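Local coordinates for protein endo-beta-mannanase (Rhizomucor miehei, PDB 4QP0) that probably hydrolyses internal beta-1,4-mannosidic linkages in mannans, galactomannans and glucomannans, as a secreted glycoside hydrolase of family 5, at residues 168-173 / 204-209; 197-202 / 242-247; 325-328 / 332-335. One frame throughout, in Å; residues are numbered along the deposited sequence.

Overall arrangement
The chain is a (beta/alpha)8, or TIM, barrel. Contact 1 joins the barrel wall, at the fourth strand and the loop after it, to helix 192-209. Contact 2 joins that helix to helix 241-245. Their centres are about 12 Å apart. They touch directly: I172 CG2 of contact 1 lies 3.5 Å from W198 CH2 of contact 2. Contact 3 lies across the chain's centre, its own centre about 28 Å from that of contact 1 and 32 Å from that of contact 2. It belongs to the loop after the eighth strand. In TIM-barrel enzymes the loops following the strands surround the active site, so contact 3 is probably near it.

Contact 1: residues 168-173 / 204-209; sequences FGWEIA and EYIKSI
I206 meets W170 and I172 with different branches of its side chain. Its CG2 methyl approaches the pyrrole part of the indole, 3.8 Å from W170 CD1. The approach to the ring is oblique. The CG1 branch of I206 stands beside its own backbone N (chi1 -66°). It carries CD1 toward I172, where the gap is longer, 4.3 Å from I206 CD1 to I172 CG1. All three residues are buried, and the contact is apolar throughout. The strand follows the usual pattern of a TIM barrel: W170 points outward to the helix layer, and E171 points inward. I172, just past the strand, reaches the helix with the end of its side chain. Here the fourth strand packs under helix 192-209, the helix of the beta-alpha-beta crossover that leads to parallel strand 214-216. On the inner side, E171 OE1 forms a salt bridge with R53 and a hydrogen bond with T106. On the outer side, D210, just after the helix, accepts from W170 NE1, which probably helps to hold the rotation of the indole. The H213 ring meets the indole steeply, and L150 of helix 136-151 touches it too. I146 of that same helix packs on I206. Farther out, S208 OG donates to Y205 O at 2.9 Å, with the donor tilted 26° from the carbonyl plane.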
# COMPACT_ATOMS: atom_id res chain seq x y z
N PHE A 168 -10.93 2.71 -1.72
CA PHE A 168 -10.81 1.38 -2.32
C PHE A 168 -10.75 0.33 -1.23
O PHE A 168 -11.49 -0.66 -1.27
CB PHE A 168 -9.55 1.32 -3.17
CG PHE A 168 -9.41 0.06 -3.99
CD1 PHE A 168 -9.62 0.09 -5.36
CD2 PHE A 168 -9.01 -1.14 -3.40
CE1 PHE A 168 -9.47 -1.06 -6.13
CE2 PHE A 168 -8.86 -2.29 -4.16
CZ PHE A 168 -9.09 -2.24 -5.53
N GLY A 169 -9.85 0.53 -0.27
CA GLY A 169 -9.68 -0.43 0.80
C GLY A 169 -8.55 -0.04 1.70
O GLY A 169 -7.76 0.85 1.37
N TRP A 170 -8.48 -0.70 2.86
CA TRP A 170 -7.43 -0.47 3.86
C TRP A 170 -6.27 -1.42 3.75
O TRP A 170 -6.44 -2.61 3.51
CB TRP A 170 -8.02 -0.61 5.26
CG TRP A 170 -9.21 0.27 5.47
CD1 TRP A 170 -10.53 -0.12 5.60
CD2 TRP A 170 -9.22 1.74 5.55
NE1 TRP A 170 -11.35 0.98 5.76
CE2 TRP A 170 -10.63 2.13 5.75
CE3 TRP A 170 -8.25 2.73 5.50
CZ2 TRP A 170 -11.01 3.46 5.88
CZ3 TRP A 170 -8.65 4.07 5.65
CH2 TRP A 170 -10.00 4.42 5.83
N GLU A 171 -5.06 -0.90 3.96
CA GLU A 171 -3.89 -1.75 4.10
C GLU A 171 -3.32 -1.58 5.49
O GLU A 171 -3.13 -0.45 5.96
CB GLU A 171 -2.83 -1.39 3.06
CG GLU A 171 -3.32 -1.47 1.63
CD GLU A 171 -2.20 -1.70 0.64
OE1 GLU A 171 -1.17 -1.00 0.72
OE2 GLU A 171 -2.37 -2.60 -0.21
N ILE A 172 -3.03 -2.71 6.13
CA ILE A 172 -2.52 -2.75 7.51
C ILE A 172 -1.23 -1.96 7.70
O ILE A 172 -1.17 -1.03 8.51
CB ILE A 172 -2.30 -4.21 7.99
CG1 ILE A 172 -3.64 -4.96 8.07
CG2 ILE A 172 -1.57 -4.24 9.33
CD1 ILE A 172 -3.51 -6.47 8.15
N ALA A 173 -0.19 -2.33 6.94
CA ALA A 173 1.10 -1.68 7.02
C ALA A 173 1.87 -1.82 5.71
O ALA A 173 1.65 -2.76 4.95
CB ALA A 173 1.91 -2.27 8.16
N GLU A 204 -8.84 -8.59 11.14
CA GLU A 204 -10.12 -8.88 11.78
C GLU A 204 -10.64 -7.67 12.55
O GLU A 204 -11.83 -7.36 12.48
CB GLU A 204 -10.05 -10.12 12.68
CG GLU A 204 -10.19 -11.43 11.90
CD GLU A 204 -9.81 -12.67 12.70
OE1 GLU A 204 -9.49 -12.56 13.91
OE2 GLU A 204 -9.83 -13.78 12.11
N TYR A 205 -9.75 -6.96 13.24
CA TYR A 205 -10.16 -5.74 13.94
C TYR A 205 -10.71 -4.69 12.97
O TYR A 205 -11.72 -4.05 13.26
CB TYR A 205 -9.02 -5.15 14.78
CG TYR A 205 -9.43 -3.91 15.56
CD1 TYR A 205 -10.25 -4.01 16.69
CD2 TYR A 205 -8.99 -2.64 15.16
CE1 TYR A 205 -10.63 -2.87 17.40
CE2 TYR A 205 -9.37 -1.50 15.86
CZ TYR A 205 -10.18 -1.62 16.97
OH TYR A 205 -10.54 -0.49 17.67
N ILE A 206 -10.05 -4.51 11.82
CA ILE A 206 -10.58 -3.64 10.76
C ILE A 206 -11.95 -4.13 10.31
O ILE A 206 -12.89 -3.34 10.21
CB ILE A 206 -9.61 -3.49 9.56
CG1 ILE A 206 -8.33 -2.77 9.98
CG2 ILE A 206 -10.27 -2.76 8.39
CD1 ILE A 206 -7.23 -2.80 8.94
N LYS A 207 -12.09 -5.43 10.07
CA LYS A 207 -13.36 -5.99 9.61
C LYS A 207 -14.54 -5.80 10.58
O LYS A 207 -15.68 -5.63 10.14
CB LYS A 207 -13.21 -7.46 9.21
CG LYS A 207 -12.49 -7.68 7.89
CD LYS A 207 -13.30 -7.21 6.69
CE LYS A 207 -12.59 -7.59 5.39
NZ LYS A 207 -13.49 -7.47 4.22
N SER A 208 -14.26 -5.82 11.89
CA SER A 208 -15.30 -5.64 12.91
C SER A 208 -15.88 -4.22 12.94
O SER A 208 -17.07 -4.05 13.20
CB SER A 208 -14.81 -6.08 14.30
OG SER A 208 -13.91 -5.14 14.87
N ILE A 209 -15.06 -3.21 12.68
CA ILE A 209 -15.56 -1.84 12.51
C ILE A 209 -16.13 -1.60 11.09
O ILE A 209 -17.24 -1.08 10.93
CB ILE A 209 -14.48 -0.78 12.80
CG1 ILE A 209 -13.90 -0.95 14.22
CG2 ILE A 209 -15.02 0.63 12.57
CD1 ILE A 209 -14.75 -0.36 15.34

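Contact 2: residues 197-202 / 242-247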
# COMPACT_ATOMS: atom_id res chain seq x y z
N ALA A 197 -0.09 -14.13 12.36
CA ALA A 197 -1.07 -13.98 13.44
C ALA A 197 -1.37 -12.50 13.75
O ALA A 197 -2.51 -12.13 13.99
CB ALA A 197 -0.62 -14.73 14.68
N TRP A 198 -0.34 -11.67 13.72
CA TRP A 198 -0.52 -10.23 13.88
C TRP A 198 -1.34 -9.67 12.75
O TRP A 198 -2.21 -8.82 12.96
CB TRP A 198 0.83 -9.53 13.96
CG TRP A 198 0.74 -8.02 13.92
CD1 TRP A 198 0.39 -7.17 14.96
CD2 TRP A 198 1.02 -7.14 12.78
NE1 TRP A 198 0.42 -5.86 14.55
CE2 TRP A 198 0.79 -5.77 13.25
CE3 TRP A 198 1.41 -7.34 11.46
CZ2 TRP A 198 0.96 -4.67 12.43
CZ3 TRP A 198 1.58 -6.23 10.64
CH2 TRP A 198 1.36 -4.92 11.11
N ILE A 199 -1.10 -10.16 11.54
CA ILE A 199 -1.88 -9.75 10.36
C ILE A 199 -3.33 -10.17 10.50
O ILE A 199 -4.24 -9.46 10.08
CB ILE A 199 -1.31 -10.36 9.06
CG1 ILE A 199 0.11 -9.83 8.78
CG2 ILE A 199 -2.25 -10.14 7.88
CD1 ILE A 199 0.17 -8.39 8.32
N LYS A 200 -3.53 -11.35 11.09
CA LYS A 200 -4.86 -11.94 11.24
C LYS A 200 -5.77 -11.05 12.09
O LYS A 200 -6.83 -10.63 11.63
CB LYS A 200 -4.75 -13.34 11.85
CG LYS A 200 -6.06 -14.11 11.96
CD LYS A 200 -5.80 -15.53 12.42
CE LYS A 200 -7.05 -16.40 12.32
NZ LYS A 200 -7.99 -16.14 13.43
N GLU A 201 -5.33 -10.74 13.32
CA GLU A 201 -6.16 -10.01 14.27
C GLU A 201 -6.35 -8.53 13.93
O GLU A 201 -7.41 -7.97 14.21
CB GLU A 201 -5.64 -10.18 15.71
CG GLU A 201 -4.54 -9.22 16.12
CD GLU A 201 -4.31 -9.21 17.62
OE1 GLU A 201 -3.13 -9.25 18.04
OE2 GLU A 201 -5.31 -9.17 18.38
N ILE A 202 -5.34 -7.90 13.35
CA ILE A 202 -5.46 -6.52 12.89
C ILE A 202 -6.46 -6.42 11.75
O ILE A 202 -7.32 -5.54 11.75
CB ILE A 202 -4.10 -5.91 12.48
CG1 ILE A 202 -3.16 -5.78 13.70
CG2 ILE A 202 -4.27 -4.56 11.79
CD1 ILE A 202 -3.68 -4.92 14.83
N ASP A 242 1.42 -16.83 1.13
CA ASP A 242 0.41 -17.91 1.11
C ASP A 242 -0.50 -17.89 2.34
O ASP A 242 -1.73 -17.95 2.21
CB ASP A 242 1.08 -19.28 0.96
CG ASP A 242 1.74 -19.47 -0.40
OD1 ASP A 242 1.19 -19.00 -1.43
OD2 ASP A 242 2.83 -20.09 -0.45
N ALA A 243 0.09 -17.80 3.53
CA ALA A 243 -0.69 -17.82 4.76
C ALA A 243 -1.54 -16.55 4.90
O ALA A 243 -2.60 -16.58 5.52
CB ALA A 243 0.20 -18.03 5.98
N ILE A 244 -1.07 -15.44 4.32
CA ILE A 244 -1.80 -14.17 4.37
C ILE A 244 -3.04 -14.24 3.48
O ILE A 244 -4.16 -14.01 3.94
CB ILE A 244 -0.90 -12.98 3.97
CG1 ILE A 244 0.11 -12.68 5.09
CG2 ILE A 244 -1.74 -11.74 3.68
CD1 ILE A 244 1.33 -11.90 4.62
N LEU A 245 -2.83 -14.59 2.20
CA LEU A 245 -3.93 -14.72 1.25
C LEU A 245 -4.95 -15.80 1.66
O LEU A 245 -6.09 -15.78 1.21
CB LEU A 245 -3.36 -15.01 -0.14
CG LEU A 245 -4.23 -14.67 -1.34
CD1 LEU A 245 -4.51 -13.17 -1.37
CD2 LEU A 245 -3.58 -15.12 -2.65
N ALA A 246 -4.56 -16.72 2.54
CA ALA A 246 -5.48 -17.76 3.02
C ALA A 246 -6.42 -17.29 4.13
O ALA A 246 -7.40 -17.96 4.44
CB ALA A 246 -4.70 -18.98 3.47
N LEU A 247 -6.11 -16.14 4.73
CA LEU A 247 -6.96 -15.55 5.77
C LEU A 247 -8.24 -14.99 5.16
O LEU A 247 -8.20 -14.24 4.18
CB LEU A 247 -6.22 -14.43 6.52
CG LEU A 247 -4.94 -14.73 7.29
CD1 LEU A 247 -4.31 -13.42 7.78
CD2 LEU A 247 -5.21 -15.66 8.46
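L247 fits against I199 and K200 with both of its methyls. CD1 meets the buried side, 3.8 Å from K200 CA and 3.9 Å from I199 CG2, so it touches helix backbone as well as a side chain. The side chains of I199 and L247 cross at about a right angle. I199 presents CG2 because this branch is anti to its backbone N, while CG1 lies beside that N (chi1 -65°). The same CG2 reaches I244 more loosely, with 4.5 Å to I244 CG1. V217 touches both I199 and I244 and so joins the buried side of the contact. In the TIM barrel these are neighbouring outer helices: 192-209 follows the fourth strand, and the short helix 241-245 follows the fifth. L247 N donates to I244 O at 3.0 Å, a bond to the third residue back that keeps L247 close to I244. The solvent side is different in kind. There the aliphatic part of K200 passes obliquely over L247, with K200 CG 3.9 Å from L247 CD2. The lysine chain is extended as far as CE and bends only at chi4 (-78°). The ammonium group turns off from the leucine, and NZ forms a salt bridge with E204 one turn along the helix. At the far end of the short helix, D242 pairs with R225.

Contact 3: residues 325-328 / 332-335; sequences QIAV and TMDG
Van der Waals contact is made by M333: its SD on A327 CB is apolar, and its methyl CE lies against the Q325 amide. M333 SD is 3.8 Å from A327 CB. The thioether then bends at chi3 (67°), which brings CE to 3.7 Å from Q325 NE2. The side chains of M333 and Q325 cross at about a right angle. M333 is exposed, whereas A327 and Q325 are buried, so the methionine covers them from outside. Y28 also touches both M333 and Q325.

The polar part joins Q325 and D334, whose side chains come from opposite directions. Q325 NE2 donates a weak hydrogen bond to D334 OD1, 3.5 Å long with an N-H...O angle of 150°. The amide and carboxylate planes are 50° apart. D334 has firmer partners nearby. OD1 accepts from F336 N, which makes an Asx turn, and OD2 accepts from W324 NE1.

The backbone part shapes the loop. Residues 332-335 form a type II' beta turn, closed by G335 N to T332 O at 2.8 Å. The peptide bond between W324 and Q325 is cis, as in other family 5 enzymes, where a cis bond is known after the eighth-strand tryptophan. Beyond it, Q325 bonds through its backbone with F336 and I338, and A327 with I338. The two arms of the loop are thus paired, and the C330-C339 disulfide ties them as well.

With both carboxylate oxygens already bound, D334 is oriented mainly by F336 and W324, and Q325 adds only a weak third hold. The three N-H donors, from F336, W324 and more weakly Q325, would tend to stabilise the carboxylate as the anion. It links the turn to the indole of W324, and so probably helps to set that ring at the end of the eighth strand.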
# COMPACT_ATOMS: atom_id res chain seq x y z
N GLN A 325 6.63 5.84 -9.10
CA GLN A 325 5.48 6.56 -8.54
C GLN A 325 5.22 7.80 -9.39
O GLN A 325 6.12 8.28 -10.08
CB GLN A 325 5.76 7.00 -7.10
CG GLN A 325 6.90 7.99 -6.95
CD GLN A 325 7.15 8.36 -5.49
OE1 GLN A 325 6.21 8.45 -4.69
NE2 GLN A 325 8.40 8.58 -5.15
N ILE A 326 3.99 8.31 -9.34
CA ILE A 326 3.69 9.55 -10.06
C ILE A 326 4.33 10.77 -9.37
O ILE A 326 4.42 10.84 -8.14
CB ILE A 326 2.17 9.75 -10.31
CG1 ILE A 326 1.94 10.81 -11.40
CG2 ILE A 326 1.43 10.07 -9.02
CD1 ILE A 326 0.49 11.03 -11.77
N ALA A 327 4.77 11.73 -10.18
CA ALA A 327 5.51 12.88 -9.68
C ALA A 327 4.80 14.20 -9.95
O ALA A 327 4.74 14.66 -11.09
CB ALA A 327 6.91 12.91 -10.27
N VAL A 328 4.27 14.80 -8.88
CA VAL A 328 3.76 16.16 -8.91
C VAL A 328 4.30 16.88 -7.67
O VAL A 328 4.08 16.41 -6.55
CB VAL A 328 2.22 16.21 -8.91
N THR A 332 12.28 13.95 -10.90
CA THR A 332 12.80 12.58 -10.83
C THR A 332 12.60 12.01 -9.42
O THR A 332 12.62 10.79 -9.24
CB THR A 332 14.30 12.53 -11.20
N MET A 333 12.41 12.91 -8.45
CA MET A 333 12.15 12.59 -7.04
C MET A 333 13.20 11.64 -6.46
O MET A 333 14.35 12.02 -6.28
CB MET A 333 10.74 12.03 -6.86
CG MET A 333 9.63 13.04 -7.14
SD MET A 333 7.99 12.42 -6.71
CE MET A 333 8.12 12.30 -4.92
N ASP A 334 12.79 10.41 -6.18
CA ASP A 334 13.70 9.41 -5.61
C ASP A 334 14.38 8.55 -6.67
O ASP A 334 15.10 7.61 -6.34
CB ASP A 334 12.95 8.53 -4.60
CG ASP A 334 11.85 7.67 -5.25
OD1 ASP A 334 11.52 7.87 -6.45
OD2 ASP A 334 11.32 6.79 -4.55
N GLY A 335 14.14 8.86 -7.94
CA GLY A 335 14.65 8.06 -9.05
C GLY A 335 13.53 7.35 -9.79
O GLY A 335 13.63 7.08 -10.99